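PDB 4ESB: transcriptional regulator, PadR family, which probably binds DNA as a dimer through a winged helix-turn-helix domain and so regulates transcription of target genes. Local coordinates for residues K7-G12 against H35-V40; K56-T61 against K72-T77; Y24-S29 against V40-I45. One frame throughout, in Å; residues are numbered along the deposited sequence.

In the fold
The three contacts tie together the winged helix-turn-helix domain. Interaction 1 sets the start of helix 10-20 against loop 35-40. Interaction 3 lies across the two helices that this loop connects, 25-34 and 42-54, and shares V40 with interaction 1; their centres are about 11 Å apart. Interaction 2 is the wing, the hairpin of strands 58-64 and 70-76. Its centre lies about 18 Å from that of interaction 1 and 14 Å from that of interaction 3. Y73 CE1 of the wing lies 3.5 Å from Y24 CD1, and E11 OE2 3.2 Å from L57 CD1. One sulfate, probably from the crystallisation liquor, is bound by K72 N and lies about 5 Å from the E42 side chain.

Interaction 1: K7-G12 against H35-V40; sequences KGVLEG and HGFTFV
With CG opposite the backbone N (chi1 180°), L10 slides past F37, whose CG lies opposite its carbonyl carbon (chi1 -66°). The two side chains run in opposite directions. The contact belongs to the hydrophobic core of the winged helix-turn-helix domain. It joins L10, at the start of helix 10-20, and the residues just before it to the turn of the helix-turn-helix, between helices 25-34 and 42-54. CD1 of L10 lies 3.7 Å from F37 CD2 and nearly as close to F37 CE2. The same methyl reaches V40 CG1, at 4.2 Å. V9 comes to the F37 ring at its edge, near the ring plane, through CG2. L32 packs on L10, F37 and V40. V98 and T97 of the second subunit pack on V9 and F37, so the contact borders the dimer interface.

The loop leaves helix 25-34 by a Schellman motif with G36 at positive phi. A type I turn follows from F37 to V40, with V40 N to F37 O at 3.3 Å. CG1 of V40 sits over the centre of one face of the F39 ring. The aliphatic chain of K7 lies obliquely to that ring, with K7 CE 3.9 Å from F39 CE1.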
loop_
_atom_site.group_PDB
_atom_site.type_symbol
_atom_site.label_atom_id
_atom_site.label_comp_id
_atom_site.label_asym_id
_atom_site.label_seq_id
_atom_site.Cartn_x
_atom_site.Cartn_y
_atom_site.Cartn_z
ATOM N N LYS A 7 6.136 -3.441 -3.074
ATOM C CA LYS A 7 6.713 -2.573 -4.098
ATOM C C LYS A 7 6.046 -1.204 -4.133
ATOM O O LYS A 7 6.659 -0.221 -4.553
ATOM C CB LYS A 7 6.609 -3.240 -5.471
ATOM C CG LYS A 7 7.589 -4.383 -5.654
ATOM C CD LYS A 7 6.998 -5.524 -6.460
ATOM C CE LYS A 7 7.661 -6.841 -6.089
ATOM N NZ LYS A 7 7.798 -7.760 -7.244
ATOM N N GLY A 8 4.794 -1.140 -3.697
ATOM C CA GLY A 8 4.074 0.118 -3.643
ATOM C C GLY A 8 4.763 1.112 -2.727
ATOM O O GLY A 8 4.899 2.292 -3.056
ATOM N N VAL A 9 5.220 0.620 -1.579
ATOM C CA VAL A 9 5.774 1.471 -0.532
ATOM C C VAL A 9 7.302 1.466 -0.497
ATOM O O VAL A 9 7.907 2.083 0.378
ATOM C CB VAL A 9 5.279 1.012 0.851
ATOM C CG1 VAL A 9 3.758 1.018 0.902
ATOM C CG2 VAL A 9 5.823 -0.375 1.172
ATOM N N LEU A 10 7.924 0.777 -1.446
ATOM C CA LEU A 10 9.372 0.588 -1.424
ATOM C C LEU A 10 10.120 1.877 -1.760
ATOM O O LEU A 10 11.147 2.183 -1.154
ATOM C CB LEU A 10 9.773 -0.529 -2.389
ATOM C CG LEU A 10 11.261 -0.865 -2.504
ATOM C CD1 LEU A 10 11.830 -1.357 -1.179
ATOM C CD2 LEU A 10 11.464 -1.905 -3.589
ATOM N N GLU A 11 9.606 2.628 -2.728
ATOM C CA GLU A 11 10.208 3.903 -3.105
ATOM C C GLU A 11 10.225 4.856 -1.914
ATOM O O GLU A 11 11.210 5.555 -1.680
ATOM C CB GLU A 11 9.442 4.527 -4.274
ATOM C CG GLU A 11 9.976 5.878 -4.725
ATOM C CD GLU A 11 9.569 6.226 -6.145
ATOM O OE1 GLU A 11 8.927 5.382 -6.804
ATOM O OE2 GLU A 11 9.892 7.342 -6.604
ATOM N N GLY A 12 9.133 4.870 -1.157
ATOM C CA GLY A 12 9.014 5.737 0.002
ATOM C C GLY A 12 9.950 5.353 1.131
ATOM O O GLY A 12 10.505 6.214 1.811
ATOM N N HIS A 35 15.307 -4.772 7.645
ATOM C CA HIS A 35 14.090 -4.132 8.140
ATOM C C HIS A 35 12.839 -4.807 7.581
ATOM O O HIS A 35 11.727 -4.321 7.783
ATOM C CB HIS A 35 14.083 -2.632 7.830
ATOM C CG HIS A 35 14.902 -1.820 8.786
ATOM N ND1 HIS A 35 14.366 -1.231 9.911
ATOM C CD2 HIS A 35 16.219 -1.509 8.787
ATOM C CE1 HIS A 35 15.317 -0.587 10.562
ATOM N NE2 HIS A 35 16.450 -0.739 9.903
ATOM N N GLY A 36 13.029 -5.921 6.875
ATOM C CA GLY A 36 11.927 -6.795 6.511
ATOM C C GLY A 36 11.576 -6.893 5.035
ATOM O O GLY A 36 10.654 -7.623 4.674
ATOM N N PHE A 37 12.290 -6.171 4.178
ATOM C CA PHE A 37 12.098 -6.317 2.736
ATOM C C PHE A 37 12.996 -7.444 2.238
ATOM O O PHE A 37 13.996 -7.204 1.564
ATOM C CB PHE A 37 12.434 -5.022 1.995
ATOM C CG PHE A 37 11.505 -3.882 2.302
ATOM C CD1 PHE A 37 11.668 -3.121 3.450
ATOM C CD2 PHE A 37 10.474 -3.562 1.434
ATOM C CE1 PHE A 37 10.816 -2.067 3.729
ATOM C CE2 PHE A 37 9.619 -2.507 1.707
ATOM C CZ PHE A 37 9.790 -1.760 2.855
ATOM N N THR A 38 12.626 -8.675 2.570
ATOM C CA THR A 38 13.505 -9.825 2.367
ATOM C C THR A 38 13.763 -10.162 0.899
ATOM O O THR A 38 14.738 -10.839 0.580
ATOM C CB THR A 38 12.944 -11.078 3.068
ATOM O OG1 THR A 38 11.617 -11.342 2.598
ATOM C CG2 THR A 38 12.914 -10.877 4.578
ATOM N N PHE A 39 12.899 -9.692 0.007
ATOM C CA PHE A 39 13.014 -10.046 -1.405
ATOM C C PHE A 39 13.945 -9.118 -2.185
ATOM O O PHE A 39 14.346 -9.449 -3.300
ATOM C CB PHE A 39 11.638 -10.038 -2.072
ATOM C CG PHE A 39 11.175 -8.671 -2.480
ATOM C CD1 PHE A 39 11.460 -8.178 -3.744
ATOM C CD2 PHE A 39 10.460 -7.875 -1.599
ATOM C CE1 PHE A 39 11.037 -6.917 -4.124
ATOM C CE2 PHE A 39 10.035 -6.615 -1.972
ATOM C CZ PHE A 39 10.323 -6.134 -3.236
ATOM N N VAL A 40 14.287 -7.963 -1.618
ATOM C CA VAL A 40 15.070 -6.985 -2.370
ATOM C C VAL A 40 16.538 -7.386 -2.486
ATOM O O VAL A 40 17.106 -8.010 -1.590
ATOM C CB VAL A 40 14.988 -5.554 -1.773
ATOM C CG1 VAL A 40 13.541 -5.150 -1.545
ATOM C CG2 VAL A 40 15.798 -5.441 -0.489
#

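Interaction 2: K56-T61 against K72-T77. With SO4 (sulfate ion), chain B.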
loop_
_atom_site.group_PDB
_atom_site.type_symbol
_atom_site.label_atom_id
_atom_site.label_comp_id
_atom_site.label_asym_id
_atom_site.label_seq_id
_atom_site.Cartn_x
_atom_site.Cartn_y
_atom_site.Cartn_z
ATOM N N LYS A 56 15.149 12.951 -10.117
ATOM C CA LYS A 56 15.796 13.914 -9.236
ATOM C C LYS A 56 15.295 13.831 -7.795
ATOM O O LYS A 56 15.263 14.838 -7.085
ATOM C CB LYS A 56 15.593 15.331 -9.782
ATOM C CG LYS A 56 16.023 15.489 -11.239
ATOM C CD LYS A 56 17.389 16.146 -11.350
ATOM C CE LYS A 56 18.121 15.711 -12.610
ATOM N NZ LYS A 56 19.594 15.679 -12.397
ATOM N N LEU A 57 14.913 12.632 -7.363
ATOM C CA LEU A 57 14.497 12.416 -5.982
ATOM C C LEU A 57 15.712 12.125 -5.117
ATOM O O LEU A 57 15.757 12.486 -3.943
ATOM C CB LEU A 57 13.520 11.246 -5.891
ATOM C CG LEU A 57 12.233 11.379 -6.702
ATOM C CD1 LEU A 57 11.364 10.155 -6.490
ATOM C CD2 LEU A 57 11.483 12.648 -6.329
ATOM N N ILE A 58 16.696 11.457 -5.708
ATOM C CA ILE A 58 17.948 11.170 -5.026
ATOM C C ILE A 58 19.097 11.450 -5.979
ATOM O O ILE A 58 18.897 11.601 -7.183
ATOM C CB ILE A 58 18.014 9.708 -4.544
ATOM C CG1 ILE A 58 18.019 8.751 -5.738
ATOM C CG2 ILE A 58 16.840 9.406 -3.619
ATOM C CD1 ILE A 58 18.161 7.292 -5.356
ATOM N N GLU A 59 20.303 11.522 -5.434
ATOM C CA GLU A 59 21.476 11.859 -6.225
ATOM C C GLU A 59 22.705 11.171 -5.655
ATOM O O GLU A 59 22.959 11.234 -4.453
ATOM C CB GLU A 59 21.683 13.373 -6.232
ATOM C CG GLU A 59 22.894 13.831 -7.017
ATOM C CD GLU A 59 23.231 15.294 -6.770
ATOM O OE1 GLU A 59 22.400 15.999 -6.162
ATOM O OE2 GLU A 59 24.327 15.737 -7.172
ATOM N N GLY A 60 23.466 10.514 -6.522
ATOM C CA GLY A 60 24.679 9.841 -6.104
ATOM C C GLY A 60 25.901 10.702 -6.333
ATOM O O GLY A 60 26.011 11.374 -7.356
ATOM N N THR A 61 26.815 10.689 -5.372
ATOM C CA THR A 61 28.079 11.398 -5.513
ATOM C C THR A 61 29.215 10.496 -5.042
ATOM O O THR A 61 29.077 9.771 -4.058
ATOM C CB THR A 61 28.094 12.703 -4.691
ATOM O OG1 THR A 61 28.432 12.416 -3.331
ATOM C CG2 THR A 61 26.736 13.396 -4.748
ATOM N N LYS A 72 29.860 5.164 -4.463
ATOM C CA LYS A 72 28.801 6.047 -4.932
ATOM C C LYS A 72 27.685 6.124 -3.894
ATOM O O LYS A 72 26.778 5.290 -3.878
ATOM C CB LYS A 72 28.261 5.557 -6.279
ATOM C CG LYS A 72 27.145 6.410 -6.861
ATOM C CD LYS A 72 26.963 6.143 -8.352
ATOM C CE LYS A 72 25.732 6.852 -8.898
ATOM N NZ LYS A 72 25.267 6.280 -10.195
ATOM N N TYR A 73 27.764 7.128 -3.022
ATOM C CA TYR A 73 26.777 7.321 -1.966
ATOM C C TYR A 73 25.596 8.129 -2.488
ATOM O O TYR A 73 25.775 9.088 -3.234
ATOM C CB TYR A 73 27.400 8.055 -0.777
ATOM C CG TYR A 73 28.368 7.226 0.041
ATOM C CD1 TYR A 73 27.922 6.448 1.101
ATOM C CD2 TYR A 73 29.728 7.234 -0.240
ATOM C CE1 TYR A 73 28.804 5.695 1.857
ATOM C CE2 TYR A 73 30.616 6.486 0.510
ATOM C CZ TYR A 73 30.150 5.718 1.556
ATOM O OH TYR A 73 31.030 4.971 2.304
ATOM N N TYR A 74 24.390 7.745 -2.082
ATOM C CA TYR A 74 23.183 8.449 -2.500
ATOM C C TYR A 74 22.677 9.371 -1.396
ATOM O O TYR A 74 22.655 8.995 -0.223
ATOM C CB TYR A 74 22.074 7.460 -2.863
ATOM C CG TYR A 74 22.379 6.575 -4.049
ATOM C CD1 TYR A 74 22.199 7.035 -5.347
ATOM C CD2 TYR A 74 22.828 5.274 -3.871
ATOM C CE1 TYR A 74 22.470 6.228 -6.433
ATOM C CE2 TYR A 74 23.101 4.457 -4.952
ATOM C CZ TYR A 74 22.920 4.939 -6.230
ATOM O OH TYR A 74 23.191 4.132 -7.310
ATOM N N HIS A 75 22.278 10.580 -1.776
ATOM C CA HIS A 75 21.592 11.479 -0.855
ATOM C C HIS A 75 20.301 11.984 -1.485
ATOM O O HIS A 75 20.128 11.932 -2.701
ATOM C CB HIS A 75 22.489 12.653 -0.450
ATOM C CG HIS A 75 22.833 13.574 -1.580
ATOM N ND1 HIS A 75 21.910 14.410 -2.167
ATOM C CD2 HIS A 75 24.005 13.793 -2.223
ATOM C CE1 HIS A 75 22.498 15.105 -3.127
ATOM N NE2 HIS A 75 23.767 14.748 -3.181
ATOM N N ILE A 76 19.403 12.476 -0.641
ATOM C CA ILE A 76 18.070 12.892 -1.063
ATOM C C ILE A 76 18.085 14.353 -1.501
ATOM O O ILE A 76 18.804 15.172 -0.926
ATOM C CB ILE A 76 17.057 12.705 0.090
ATOM C CG1 ILE A 76 15.620 12.712 -0.433
ATOM C CG2 ILE A 76 17.257 13.775 1.163
ATOM C CD1 ILE A 76 14.609 12.231 0.595
ATOM N N THR A 77 17.305 14.671 -2.529
ATOM C CA THR A 77 17.180 16.050 -2.996
ATOM C C THR A 77 16.026 16.735 -2.276
ATOM O O THR A 77 15.257 16.086 -1.565
ATOM C CB THR A 77 16.915 16.128 -4.514
ATOM O OG1 THR A 77 15.622 15.583 -4.812
ATOM C CG2 THR A 77 17.984 15.372 -5.293
HETATM S S SO4 B . 29.843 1.114 -4.709
HETATM O O1 SO4 B . 30.615 0.472 -3.649
HETATM O O2 SO4 B . 30.610 1.097 -5.953
HETATM O O3 SO4 B . 28.583 0.403 -4.900
HETATM O O4 SO4 B . 29.559 2.490 -4.339
HETATM O O HOH W 1 25.650 16.954 -4.762
#
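E59 and H75 pair through two backbone hydrogen bonds, E59 N to H75 O and H75 N to E59 O, both at 2.8 Å. T61 and Y73 form the next antiparallel hydrogen-bonded pair, with T61 N to Y73 O at 2.9 Å and Y73 N to T61 O at 3.1 Å. I58 with I76 and G60 with Y74 are the non-hydrogen-bonded pairs. Past the strand end T77 N donates to L57 O at 3.0 Å, in a straight N-H...O line but from above the carbonyl plane. T77 OG1 accepts from G80 N and so caps helix 78-101; its approach to K56 O is too short to be trusted as a bond.

Side-chain contacts gather on the face of E59, T61 and H75. H75 has CG between its backbone N and carbonyl carbon (chi1 65°). This turns the ring back over the neighbouring strand, with E59 O above one face, nearer the ring's rim than its centre. The E59 side chain lies alongside and points the same way, its carboxylate turned 60° from the ring plane. E59 OE1 makes a close contact with H75 CE1, at 3.2 Å. A water donates to E59 OE2 and is weakly bonded to H75 NE2. T61 CG2 meets the ring at its edge.

The face of I58 and Y74 is packed by apolar contacts. I58 CD1 touches Y74 CD1 at 4.0 Å, and the Y74 ring also lies by G60 CA. I58 continues onto L15 and I18 of helix 10-20.

One oxygen of a sulfate, probably from the crystallisation liquor, accepts from K72 N at 2.7 Å (O4), and R71 binds the same ion. The whole is the two-stranded wing of a winged helix-turn-helix domain.

Interaction 3: Y24-S29 against V40-I45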
loop_
_atom_site.group_PDB
_atom_site.type_symbol
_atom_site.label_atom_id
_atom_site.label_comp_id
_atom_site.label_asym_id
_atom_site.label_seq_id
_atom_site.Cartn_x
_atom_site.Cartn_y
_atom_site.Cartn_z
ATOM N N TYR A 24 25.537 3.752 0.216
ATOM C CA TYR A 24 25.809 3.193 -1.107
ATOM C C TYR A 24 24.906 1.992 -1.363
ATOM O O TYR A 24 24.236 1.504 -0.452
ATOM C CB TYR A 24 27.299 2.856 -1.314
ATOM C CG TYR A 24 27.940 1.895 -0.326
ATOM C CD1 TYR A 24 28.299 2.308 0.948
ATOM C CD2 TYR A 24 28.235 0.587 -0.694
ATOM C CE1 TYR A 24 28.902 1.439 1.841
ATOM C CE2 TYR A 24 28.840 -0.289 0.191
ATOM C CZ TYR A 24 29.172 0.141 1.454
ATOM O OH TYR A 24 29.774 -0.731 2.335
ATOM N N GLY A 25 24.877 1.536 -2.611
ATOM C CA GLY A 25 23.912 0.546 -3.054
ATOM C C GLY A 25 23.780 -0.672 -2.160
ATOM O O GLY A 25 22.675 -1.038 -1.758
ATOM N N TYR A 26 24.906 -1.303 -1.845
ATOM C CA TYR A 26 24.900 -2.536 -1.068
ATOM C C TYR A 26 24.438 -2.272 0.361
ATOM O O TYR A 26 23.699 -3.064 0.951
ATOM C CB TYR A 26 26.294 -3.162 -1.059
ATOM C CG TYR A 26 26.428 -4.312 -0.090
ATOM C CD1 TYR A 26 25.772 -5.513 -0.318
ATOM C CD2 TYR A 26 27.211 -4.196 1.051
ATOM C CE1 TYR A 26 25.889 -6.565 0.565
ATOM C CE2 TYR A 26 27.335 -5.242 1.938
ATOM C CZ TYR A 26 26.671 -6.425 1.691
ATOM O OH TYR A 26 26.791 -7.474 2.571
ATOM N N GLU A 27 24.888 -1.149 0.907
ATOM C CA GLU A 27 24.495 -0.716 2.241
ATOM C C GLU A 27 22.981 -0.524 2.311
ATOM O O GLU A 27 22.338 -0.894 3.295
ATOM C CB GLU A 27 25.211 0.592 2.574
ATOM C CG GLU A 27 25.069 1.069 4.004
ATOM C CD GLU A 27 25.769 2.397 4.230
ATOM O OE1 GLU A 27 25.751 2.899 5.374
ATOM O OE2 GLU A 27 26.334 2.939 3.258
ATOM N N LEU A 28 22.416 0.046 1.251
ATOM C CA LEU A 28 20.981 0.307 1.186
ATOM C C LEU A 28 20.166 -0.982 1.230
ATOM O O LEU A 28 19.273 -1.134 2.064
ATOM C CB LEU A 28 20.641 1.086 -0.087
ATOM C CG LEU A 28 19.153 1.312 -0.364
ATOM C CD1 LEU A 28 18.495 2.072 0.779
ATOM C CD2 LEU A 28 18.956 2.047 -1.681
ATOM N N SER A 29 20.476 -1.910 0.331
ATOM C CA SER A 29 19.713 -3.150 0.221
ATOM C C SER A 29 19.877 -4.027 1.459
ATOM O O SER A 29 18.966 -4.774 1.822
ATOM C CB SER A 29 20.135 -3.928 -1.021
ATOM O OG SER A 29 21.351 -4.605 -0.796
ATOM N N VAL A 40 14.287 -7.963 -1.618
ATOM C CA VAL A 40 15.070 -6.985 -2.370
ATOM C C VAL A 40 16.538 -7.386 -2.486
ATOM O O VAL A 40 17.106 -8.010 -1.590
ATOM C CB VAL A 40 14.988 -5.554 -1.773
ATOM C CG1 VAL A 40 13.541 -5.150 -1.545
ATOM C CG2 VAL A 40 15.798 -5.441 -0.489
ATOM N N SER A 41 17.132 -7.023 -3.615
ATOM C CA SER A 41 18.557 -7.183 -3.844
ATOM C C SER A 41 19.007 -5.975 -4.658
ATOM O O SER A 41 18.173 -5.252 -5.204
ATOM C CB SER A 41 18.834 -8.468 -4.619
ATOM O OG SER A 41 18.320 -8.370 -5.935
ATOM N N GLU A 42 20.313 -5.751 -4.747
ATOM C CA GLU A 42 20.820 -4.632 -5.528
ATOM C C GLU A 42 20.314 -4.754 -6.956
ATOM O O GLU A 42 19.977 -3.756 -7.595
ATOM C CB GLU A 42 22.347 -4.601 -5.531
ATOM C CG GLU A 42 22.971 -4.015 -4.278
ATOM C CD GLU A 42 24.481 -3.888 -4.387
ATOM O OE1 GLU A 42 25.197 -4.800 -3.917
ATOM O OE2 GLU A 42 24.949 -2.874 -4.943
ATOM N N GLY A 43 20.255 -5.989 -7.445
ATOM C CA GLY A 43 19.836 -6.253 -8.807
ATOM C C GLY A 43 18.375 -5.929 -9.049
ATOM O O GLY A 43 18.013 -5.427 -10.114
ATOM N N SER A 44 17.534 -6.210 -8.060
ATOM C CA SER A 44 16.094 -6.042 -8.221
ATOM C C SER A 44 15.636 -4.592 -8.047
ATOM O O SER A 44 14.654 -4.178 -8.661
ATOM C CB SER A 44 15.339 -6.957 -7.251
ATOM O OG SER A 44 15.303 -6.420 -5.944
ATOM N N ILE A 45 16.341 -3.821 -7.220
ATOM C CA ILE A 45 15.976 -2.421 -6.994
ATOM C C ILE A 45 16.780 -1.453 -7.857
ATOM O O ILE A 45 16.509 -0.254 -7.864
ATOM C CB ILE A 45 16.152 -1.993 -5.513
ATOM C CG1 ILE A 45 17.637 -1.869 -5.154
ATOM C CG2 ILE A 45 15.432 -2.962 -4.583
ATOM C CD1 ILE A 45 17.886 -1.361 -3.745
HETATM O O HOH W 2 26.904 -1.337 -3.902
#
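Two helices of the helix-turn-helix meet here: the first turn of helix 25-34 and the first turn of helix 42-54, the probable recognition helix. The E42 side chain reaches to the first turn of helix 25-34. Its CG stands anti to the carbonyl carbon (chi1 -79°) and the chain runs on extended, which lays the carboxylate against the backbone of G25 and Y26. E42 OE1 lies 3.5 Å from Y26 CB and comes to the Y26 ring at its edge, with ring and carboxylate planes 54° apart. E42 OE2 lies 3.7 Å from G25 C. A water sits between the two helices. It lies 2.7 Å from E42 OE2 and takes a weak bond from Y26 N. The carboxylate thus faces a helix N-terminus, which may help to stabilise its negative charge.

S29 points toward the other helix. Its OG packs on E42 CG at 3.9 Å and gives a weak bond back to Y26 O. S29 O lies against V40 CG2. Deeper in, L28 CD2 meets I45 CD1 at 4.1 Å, the two side chains crossing at a slant.

S41 and S44 form a capping box. S44 N donates to S41 OG at 3.1 Å, and S41 N donates to S44 OG at 3.0 Å. Close packing of two helices across a short connection, with a capping box at the start of the second helix, is the arrangement of a helix-turn-helix.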